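Local coordinates for B-agarase (Agarivorans gilvus, PDB 5Z6P), which probably hydrolyses beta-glycosidic bonds of agarose as a glycoside hydrolase family 50 beta-agarase, at residues A[711-723]-A[730-744]. Residues are numbered along the deposited sequence; the frame is centred on the assembly and turned at random.
Sequences GAHYFQYIDSPIT and ENYNIGFVSISDVPY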
ATOM      1  N   GLY A 711      17.064   1.537  -4.587  1.00 12.41           N
ATOM      2  CA  GLY A 711      16.458   0.319  -4.076  1.00 16.01           C
ATOM      3  C   GLY A 711      14.946   0.280  -4.191  1.00 15.93           C
ATOM      4  O   GLY A 711      14.317   1.284  -4.531  1.00 17.23           O
ATOM      5  N   ALA A 712      14.374  -0.897  -3.930  1.00 16.01           N
ATOM      6  CA  ALA A 712      12.929  -1.094  -3.885  1.00 16.19           C
ATOM      7  C   ALA A 712      12.576  -2.282  -2.976  1.00 17.26           C
ATOM      8  O   ALA A 712      13.138  -3.370  -3.095  1.00 14.78           O
ATOM      9  CB  ALA A 712      12.346  -1.302  -5.309  1.00 16.17           C
ATOM     10  N   HIS A 713      11.660  -2.041  -2.046  1.00 15.54           N
ATOM     11  CA  HIS A 713      11.252  -3.054  -1.088  1.00 15.60           C
ATOM     12  C   HIS A 713       9.810  -3.483  -1.346  1.00 15.83           C
ATOM     13  O   HIS A 713       8.937  -2.650  -1.558  1.00 16.17           O
ATOM     14  CB  HIS A 713      11.405  -2.553   0.343  1.00 13.16           C
ATOM     15  CG  HIS A 713      12.809  -2.217   0.724  1.00 14.53           C
ATOM     16  ND1 HIS A 713      13.117  -1.358   1.757  1.00 16.39           N
ATOM     17  CD2 HIS A 713      13.995  -2.613   0.200  1.00 13.76           C
ATOM     18  CE1 HIS A 713      14.425  -1.256   1.867  1.00 15.89           C
ATOM     19  NE2 HIS A 713      14.983  -2.003   0.937  1.00 18.07           N
ATOM     20  N   TYR A 714       9.588  -4.794  -1.305  1.00 15.47           N
ATOM     21  CA  TYR A 714       8.326  -5.402  -1.659  1.00 12.14           C
ATOM     22  C   TYR A 714       7.481  -5.709  -0.415  1.00 13.47           C
ATOM     23  O   TYR A 714       7.947  -6.314   0.547  1.00 11.91           O
ATOM     24  CB  TYR A 714       8.569  -6.684  -2.483  1.00 15.90           C
ATOM     25  CG  TYR A 714       7.301  -7.400  -2.906  1.00 12.73           C
ATOM     26  CD1 TYR A 714       6.618  -8.233  -2.020  1.00 12.93           C
ATOM     27  CD2 TYR A 714       6.774  -7.232  -4.168  1.00 12.76           C
ATOM     28  CE1 TYR A 714       5.464  -8.867  -2.386  1.00 10.64           C
ATOM     29  CE2 TYR A 714       5.611  -7.870  -4.546  1.00 13.52           C
ATOM     30  CZ  TYR A 714       4.966  -8.696  -3.648  1.00 11.66           C
ATOM     31  OH  TYR A 714       3.805  -9.318  -3.993  1.00 12.25           O
ATOM     32  N   PHE A 715       6.226  -5.286  -0.456  1.00 11.56           N
ATOM     33  CA  PHE A 715       5.312  -5.507   0.666  1.00 14.43           C
ATOM     34  C   PHE A 715       4.368  -6.639   0.254  1.00 12.31           C
ATOM     35  O   PHE A 715       3.434  -6.397  -0.488  1.00 12.66           O
ATOM     36  CB  PHE A 715       4.543  -4.217   0.998  1.00 12.24           C
ATOM     37  CG  PHE A 715       3.829  -4.237   2.334  1.00 13.25           C
ATOM     38  CD1 PHE A 715       2.681  -4.984   2.511  1.00 14.00           C
ATOM     39  CD2 PHE A 715       4.290  -3.483   3.394  1.00 13.70           C
ATOM     40  CE1 PHE A 715       2.008  -4.996   3.732  1.00 14.48           C
ATOM     41  CE2 PHE A 715       3.619  -3.489   4.618  1.00 13.90           C
ATOM     42  CZ  PHE A 715       2.471  -4.246   4.777  1.00 13.02           C
ATOM     43  N   GLN A 716       4.561  -7.856   0.756  1.00 10.71           N
ATOM     44  CA  GLN A 716       5.329  -8.187   1.944  1.00 12.29           C
ATOM     45  C   GLN A 716       5.813  -9.647   1.840  1.00 12.74           C
ATOM     46  O   GLN A 716       5.474 -10.342   0.893  1.00 13.41           O
ATOM     47  CB  GLN A 716       4.465  -8.004   3.204  1.00 11.53           C
ATOM     48  CG  GLN A 716       3.185  -8.836   3.121  1.00 13.95           C
ATOM     49  CD  GLN A 716       2.265  -8.720   4.335  1.00 16.06           C
ATOM     50  OE1 GLN A 716       2.607  -8.096   5.327  1.00 17.02           O
ATOM     51  NE2 GLN A 716       1.086  -9.343   4.246  1.00 16.67           N
ATOM     52  N   TYR A 717       6.601 -10.090   2.816  1.00 15.01           N
ATOM     53  CA  TYR A 717       7.150 -11.451   2.864  1.00 15.60           C
ATOM     54  C   TYR A 717       6.039 -12.510   2.759  1.00 17.23           C
ATOM     55  O   TYR A 717       6.056 -13.359   1.876  1.00 14.32           O
ATOM     56  CB  TYR A 717       7.921 -11.638   4.160  1.00 14.94           C
ATOM     57  CG  TYR A 717       8.685 -12.932   4.350  1.00 15.33           C
ATOM     58  CD1 TYR A 717       9.070 -13.718   3.271  1.00 16.45           C
ATOM     59  CD2 TYR A 717       9.044 -13.348   5.626  1.00 14.41           C
ATOM     60  CE1 TYR A 717       9.784 -14.876   3.449  1.00 13.25           C
ATOM     61  CE2 TYR A 717       9.755 -14.513   5.824  1.00 15.66           C
ATOM     62  CZ  TYR A 717      10.130 -15.277   4.720  1.00 17.32           C
ATOM     63  OH  TYR A 717      10.847 -16.441   4.889  1.00 16.39           O
ATOM     64  N   ILE A 718       5.067 -12.402   3.656  1.00 14.83           N
ATOM     65  CA  ILE A 718       4.030 -13.420   3.873  1.00 16.43           C
ATOM     66  C   ILE A 718       2.673 -12.976   3.328  1.00 14.90           C
ATOM     67  O   ILE A 718       2.287 -11.831   3.520  1.00 16.17           O
ATOM     68  CB  ILE A 718       3.900 -13.734   5.388  1.00 14.70           C
ATOM     69  CG1 ILE A 718       5.265 -14.138   5.967  1.00 15.93           C
ATOM     70  CG2 ILE A 718       2.835 -14.788   5.663  1.00 14.25           C
ATOM     71  CD1 ILE A 718       5.377 -13.916   7.452  1.00 14.54           C
ATOM     72  N   ASP A 719       1.959 -13.869   2.641  1.00 15.31           N
ATOM     73  CA  ASP A 719       0.547 -13.642   2.325  1.00 12.33           C
ATOM     74  C   ASP A 719      -0.219 -13.033   3.522  1.00 15.89           C
ATOM     75  O   ASP A 719       0.034 -13.421   4.666  1.00 14.46           O
ATOM     76  CB  ASP A 719      -0.127 -14.970   1.924  1.00 13.94           C
ATOM     77  CG  ASP A 719      -0.217 -15.172   0.412  1.00 16.97           C
ATOM     78  OD1 ASP A 719       0.096 -14.229  -0.344  1.00 15.17           O
ATOM     79  OD2 ASP A 719      -0.634 -16.279  -0.016  1.00 17.98           O
ATOM     80  N   SER A 720      -1.139 -12.099   3.263  1.00 12.83           N
ATOM     81  CA  SER A 720      -2.157 -11.747   4.258  1.00 13.79           C
ATOM     82  C   SER A 720      -2.982 -12.984   4.601  1.00 15.68           C
ATOM     83  O   SER A 720      -3.162 -13.840   3.748  1.00 15.60           O
ATOM     84  CB  SER A 720      -3.130 -10.675   3.753  1.00 15.50           C
ATOM     85  OG  SER A 720      -2.501  -9.523   3.244  1.00 18.47           O
ATOM     86  N   PRO A 721      -3.540 -13.048   5.825  1.00 15.86           N
ATOM     87  CA  PRO A 721      -4.543 -14.095   6.081  1.00 16.69           C
ATOM     88  C   PRO A 721      -5.728 -13.910   5.153  1.00 13.92           C
ATOM     89  O   PRO A 721      -6.081 -12.777   4.873  1.00 15.37           O
ATOM     90  CB  PRO A 721      -4.951 -13.866   7.542  1.00 16.58           C
ATOM     91  CG  PRO A 721      -3.863 -13.057   8.131  1.00 14.17           C
ATOM     92  CD  PRO A 721      -3.287 -12.229   7.017  1.00 15.75           C
ATOM     93  N   ILE A 722      -6.318 -15.001   4.674  1.00 17.11           N
ATOM     94  CA  ILE A 722      -7.424 -14.919   3.714  1.00 16.38           C
ATOM     95  C   ILE A 722      -8.637 -14.291   4.385  1.00 17.02           C
ATOM     96  O   ILE A 722      -9.460 -13.634   3.745  1.00 16.06           O
ATOM     97  CB  ILE A 722      -7.774 -16.326   3.134  1.00 18.07           C
ATOM     98  CG1 ILE A 722      -6.606 -16.846   2.290  1.00 18.38           C
ATOM     99  CG2 ILE A 722      -9.045 -16.287   2.293  1.00 16.46           C
ATOM    100  CD1 ILE A 722      -6.757 -18.268   1.809  1.00 17.51           C
ATOM    101  N   THR A 723      -8.716 -14.474   5.698  1.00 16.65           N
ATOM    102  CA  THR A 723      -9.778 -13.895   6.518  1.00 16.81           C
ATOM    103  C   THR A 723      -9.404 -12.503   7.042  1.00 15.31           C
ATOM    104  O   THR A 723     -10.139 -11.900   7.800  1.00 15.63           O
ATOM    105  CB  THR A 723     -10.096 -14.819   7.714  1.00 17.43           C
ATOM    106  OG1 THR A 723      -8.867 -15.304   8.250  1.00 16.27           O
ATOM    107  CG2 THR A 723     -10.943 -16.011   7.275  1.00 13.74           C
ATOM    108  N   GLU A 730      -6.781  -6.395   6.268  1.00 20.20           N
ATOM    109  CA  GLU A 730      -5.965  -6.592   5.063  1.00 20.54           C
ATOM    110  C   GLU A 730      -5.893  -8.077   4.653  1.00 19.44           C
ATOM    111  O   GLU A 730      -5.445  -8.918   5.423  1.00 16.85           O
ATOM    112  CB  GLU A 730      -4.569  -6.034   5.297  1.00 25.70           C
ATOM    113  CG  GLU A 730      -3.556  -6.320   4.199  1.00 18.82           C
ATOM    114  CD  GLU A 730      -2.181  -6.587   4.780  1.00 24.57           C
ATOM    115  OE1 GLU A 730      -1.484  -5.627   5.183  1.00 28.46           O
ATOM    116  OE2 GLU A 730      -1.815  -7.773   4.877  1.00 24.93           O
ATOM    117  N   ASN A 731      -6.341  -8.388   3.443  1.00 16.20           N
ATOM    118  CA  ASN A 731      -6.604  -9.783   3.069  1.00 16.11           C
ATOM    119  C   ASN A 731      -6.184 -10.128   1.648  1.00 17.39           C
ATOM    120  O   ASN A 731      -6.905 -10.821   0.926  1.00 17.35           O
ATOM    121  CB  ASN A 731      -8.100 -10.092   3.259  1.00 16.36           C
ATOM    122  CG  ASN A 731      -8.995  -9.183   2.441  1.00 17.46           C
ATOM    123  OD1 ASN A 731      -8.559  -8.143   1.956  1.00 20.76           O
ATOM    124  ND2 ASN A 731     -10.249  -9.575   2.276  1.00 16.84           N
ATOM    125  N   TYR A 732      -4.997  -9.661   1.267  1.00 16.66           N
ATOM    126  CA  TYR A 732      -4.539  -9.704  -0.108  1.00 14.48           C
ATOM    127  C   TYR A 732      -3.603 -10.860  -0.366  1.00 14.48           C
ATOM    128  O   TYR A 732      -2.771 -11.188   0.469  1.00 13.86           O
ATOM    129  CB  TYR A 732      -3.788  -8.412  -0.484  1.00 16.37           C
ATOM    130  CG  TYR A 732      -4.445  -7.107  -0.119  1.00 14.35           C
ATOM    131  CD1 TYR A 732      -5.824  -7.005  -0.003  1.00 15.85           C
ATOM    132  CD2 TYR A 732      -3.682  -5.967   0.091  1.00 14.91           C
ATOM    133  CE1 TYR A 732      -6.421  -5.808   0.318  1.00 15.92           C
ATOM    134  CE2 TYR A 732      -4.269  -4.753   0.409  1.00 16.24           C
ATOM    135  CZ  TYR A 732      -5.644  -4.685   0.516  1.00 14.08           C
ATOM    136  OH  TYR A 732      -6.262  -3.511   0.834  1.00 19.16           O
ATOM    137  N   ASN A 733      -3.697 -11.429  -1.560  1.00 14.75           N
ATOM    138  CA  ASN A 733      -2.680 -12.362  -2.021  1.00 16.90           C
ATOM    139  C   ASN A 733      -1.423 -11.616  -2.452  1.00 13.64           C
ATOM    140  O   ASN A 733      -1.191 -11.463  -3.628  1.00 14.29           O
ATOM    141  CB  ASN A 733      -3.228 -13.230  -3.180  1.00 16.94           C
ATOM    142  CG  ASN A 733      -2.149 -14.034  -3.884  1.00 15.74           C
ATOM    143  OD1 ASN A 733      -2.123 -14.107  -5.107  1.00 16.32           O
ATOM    144  ND2 ASN A 733      -1.239 -14.610  -3.114  1.00 16.21           N
ATOM    145  N   ILE A 734      -0.607 -11.168  -1.499  1.00 14.42           N
ATOM    146  CA  ILE A 734       0.578 -10.372  -1.841  1.00 15.43           C
ATOM    147  C   ILE A 734       1.905 -10.938  -1.360  1.00 12.34           C
ATOM    148  O   ILE A 734       2.945 -10.341  -1.561  1.00 14.35           O
ATOM    149  CB  ILE A 734       0.454  -8.937  -1.292  1.00 15.00           C
ATOM    150  CG1 ILE A 734       0.206  -8.960   0.227  1.00 13.86           C
ATOM    151  CG2 ILE A 734      -0.627  -8.202  -2.043  1.00 13.93           C
ATOM    152  CD1 ILE A 734       0.465  -7.638   0.914  1.00 15.69           C
ATOM    153  N   GLY A 735       1.880 -12.105  -0.738  1.00 13.99           N
ATOM    154  CA  GLY A 735       3.097 -12.643  -0.192  1.00 12.66           C
ATOM    155  C   GLY A 735       4.060 -13.244  -1.202  1.00 16.68           C
ATOM    156  O   GLY A 735       3.676 -13.658  -2.297  1.00 17.61           O
ATOM    157  N   PHE A 736       5.322 -13.289  -0.807  1.00 16.70           N
ATOM    158  CA  PHE A 736       6.294 -14.166  -1.445  1.00 20.09           C
ATOM    159  C   PHE A 736       6.091 -15.610  -1.008  1.00 17.73           C
ATOM    160  O   PHE A 736       6.366 -16.532  -1.773  1.00 15.86           O
ATOM    161  CB  PHE A 736       7.717 -13.718  -1.140  1.00 15.54           C
ATOM    162  CG  PHE A 736       8.356 -12.998  -2.283  1.00 16.87           C
ATOM    163  CD1 PHE A 736       7.875 -11.766  -2.686  1.00 15.59           C
ATOM    164  CD2 PHE A 736       9.410 -13.572  -2.982  1.00 17.20           C
ATOM    165  CE1 PHE A 736       8.444 -11.107  -3.757  1.00 15.69           C
ATOM    166  CE2 PHE A 736       9.982 -12.925  -4.052  1.00 14.69           C
ATOM    167  CZ  PHE A 736       9.501 -11.690  -4.444  1.00 18.54           C
ATOM    168  N   VAL A 737       5.600 -15.792   0.216  1.00 17.90           N
ATOM    169  CA  VAL A 737       5.280 -17.125   0.716  1.00 15.32           C
ATOM    170  C   VAL A 737       3.815 -17.226   1.132  1.00 15.26           C
ATOM    171  O   VAL A 737       3.215 -16.251   1.547  1.00 14.59           O
ATOM    172  CB  VAL A 737       6.187 -17.528   1.890  1.00 14.87           C
ATOM    173  CG1 VAL A 737       7.641 -17.356   1.517  1.00 15.15           C
ATOM    174  CG2 VAL A 737       5.863 -16.750   3.160  1.00 14.12           C
ATOM    175  N   SER A 738       3.240 -18.417   0.999  1.00 18.72           N
ATOM    176  CA  SER A 738       1.861 -18.628   1.421  1.00 16.94           C
ATOM    177  C   SER A 738       1.734 -18.604   2.936  1.00 14.13           C
ATOM    178  O   SER A 738       2.717 -18.497   3.654  1.00 15.86           O
ATOM    179  CB  SER A 738       1.323 -19.962   0.901  1.00 14.51           C
ATOM    180  OG  SER A 738       1.985 -21.021   1.555  1.00 17.56           O
ATOM    181  N   ILE A 739       0.510 -18.757   3.410  1.00 12.81           N
ATOM    182  CA  ILE A 739       0.256 -18.830   4.842  1.00 14.71           C
ATOM    183  C   ILE A 739       0.787 -20.157   5.407  1.00 18.36           C
ATOM    184  O   ILE A 739       0.960 -20.300   6.619  1.00 17.99           O
ATOM    185  CB  ILE A 739      -1.256 -18.655   5.148  1.00 15.50           C
ATOM    186  CG1 ILE A 739      -1.477 -18.246   6.610  1.00 15.74           C
ATOM    187  CG2 ILE A 739      -2.048 -19.903   4.762  1.00 16.52           C
ATOM    188  CD1 ILE A 739      -1.001 -16.885   6.910  1.00 16.35           C
ATOM    189  N   SER A 740       1.070 -21.116   4.528  1.00 15.39           N
ATOM    190  CA  SER A 740       1.750 -22.330   4.957  1.00 18.79           C
ATOM    191  C   SER A 740       3.249 -22.262   4.721  1.00 18.50           C
ATOM    192  O   SER A 740       3.903 -23.290   4.672  1.00 20.02           O
ATOM    193  CB  SER A 740       1.165 -23.572   4.267  1.00 16.79           C
ATOM    194  OG  SER A 740       0.902 -23.348   2.903  1.00 21.07           O
ATOM    195  N   ASP A 741       3.785 -21.042   4.621  1.00 15.69           N
ATOM    196  CA  ASP A 741       5.213 -20.802   4.451  1.00 16.66           C
ATOM    197  C   ASP A 741       5.771 -21.496   3.210  1.00 14.18           C
ATOM    198  O   ASP A 741       6.915 -21.954   3.209  1.00 16.71           O
ATOM    199  CB  ASP A 741       6.005 -21.241   5.701  1.00 16.05           C
ATOM    200  CG  ASP A 741       7.392 -20.595   5.780  1.00 18.45           C
ATOM    201  OD1 ASP A 741       7.500 -19.410   5.397  1.00 15.52           O
ATOM    202  OD2 ASP A 741       8.371 -21.265   6.211  1.00 16.03           O
ATOM    203  N   VAL A 742       4.966 -21.583   2.158  1.00 14.41           N
ATOM    204  CA  VAL A 742       5.486 -22.086   0.896  1.00 16.14           C
ATOM    205  C   VAL A 742       5.734 -20.938  -0.092  1.00 15.59           C
ATOM    206  O   VAL A 742       4.803 -20.252  -0.484  1.00 17.16           O
ATOM    207  CB  VAL A 742       4.540 -23.107   0.233  1.00 16.63           C
ATOM    208  CG1 VAL A 742       5.131 -23.587  -1.084  1.00 16.51           C
ATOM    209  CG2 VAL A 742       4.277 -24.280   1.153  1.00 17.66           C
ATOM    210  N   PRO A 743       6.992 -20.754  -0.522  1.00 15.47           N
ATOM    211  CA  PRO A 743       7.317 -19.706  -1.504  1.00 14.72           C
ATOM    212  C   PRO A 743       6.597 -19.880  -2.848  1.00 15.65           C
ATOM    213  O   PRO A 743       6.680 -20.947  -3.441  1.00 18.25           O
ATOM    214  CB  PRO A 743       8.826 -19.852  -1.678  1.00 15.68           C
ATOM    215  CG  PRO A 743       9.292 -20.500  -0.408  1.00 17.29           C
ATOM    216  CD  PRO A 743       8.195 -21.459  -0.054  1.00 13.88           C
ATOM    217  N   TYR A 744       5.871 -18.853  -3.291  1.00 14.35           N
ATOM    218  CA  TYR A 744       5.271 -18.852  -4.614  1.00 14.79           C
ATOM    219  C   TYR A 744       6.389 -18.885  -5.657  1.00 18.56           C
ATOM    220  O   TYR A 744       7.254 -18.012  -5.673  1.00 17.77           O
ATOM    221  CB  TYR A 744       4.380 -17.626  -4.823  1.00 14.86           C
ATOM    222  CG  TYR A 744       3.067 -17.624  -4.048  1.00 15.46           C
ATOM    223  CD1 TYR A 744       1.993 -18.391  -4.469  1.00 15.96           C
ATOM    224  CD2 TYR A 744       2.902 -16.836  -2.918  1.00 14.19           C
ATOM    225  CE1 TYR A 744       0.790 -18.388  -3.789  1.00 15.40           C
ATOM    226  CE2 TYR A 744       1.695 -16.817  -2.223  1.00 15.23           C
ATOM    227  CZ  TYR A 744       0.645 -17.603  -2.664  1.00 13.53           C
ATOM    228  OH  TYR A 744      -0.544 -17.600  -1.999  1.00 15.22           O
TER
HETATM  229  O   HOH W   1       0.700  -6.671   6.818  1.00 18.47           O
HETATM  230  O   HOH W   2      -0.788  -9.651   6.801  1.00 22.42           O
HETATM  231  O   HOH W   3      -1.837 -17.942   1.907  1.00 19.56           O
HETATM  232  O   HOH W   4      -8.815 -12.921   0.822  1.00 14.45           O
HETATM  233  O   HOH W   5     -11.285 -11.736   4.122  1.00 28.19           O
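In the long loop joining strand 709-714 to helix 745-762, two legs meet at a single parallel beta bridge, Ile718 with Val737. Its evidence is a pair of bonds: Val737 N donates to Tyr717 O (3.0 Å), and Asp719 N donates almost straight (173°) to Val737 O. Beside the bridge, Gly735 CA comes within 3.7 Å of Asp719 CA, the backbones meeting this closely because Gly735 has no side chain to intervene.

The Asp719 carboxylate ties down the returning chain. Its OD1 receives Gly735 N at 2.8 Å on the anti side and Asn733 ND2 on the syn side, the two donors arriving from opposite faces of the carboxylate plane. Asn733 also holds Gln689 through OD1. The carboxylate lies at the edge of the Tyr744 ring, where OD2 accepts from Tyr744 OH, though the modelled separation is doubtfully short.

Strand 709-714 pairs with strands 299-305 and 664-668, consistent with the last strand of a (beta/alpha)8 barrel, and a cis peptide joins Phe715 to Gln716. With CG trans to the backbone N (chi1 -180°), the Tyr714 ring reaches segment 730-744 and its OH donates to Ile734 O (2.8 Å) from above the carbonyl plane. The edge of Phe736 meets one face of this ring in a T-shaped stack, centroids 5.1 Å apart and planes at 78°; Met747 touches both rings. Ile734 CD1 packs 3.7 Å from Gln716 CG and, in plane, at the edge of the Phe715 ring. Farther along, Ser720 OG lies against Glu730 OE2, modelled doubtfully short, and a water sits between Glu730 OE1 and Gln716 OE1.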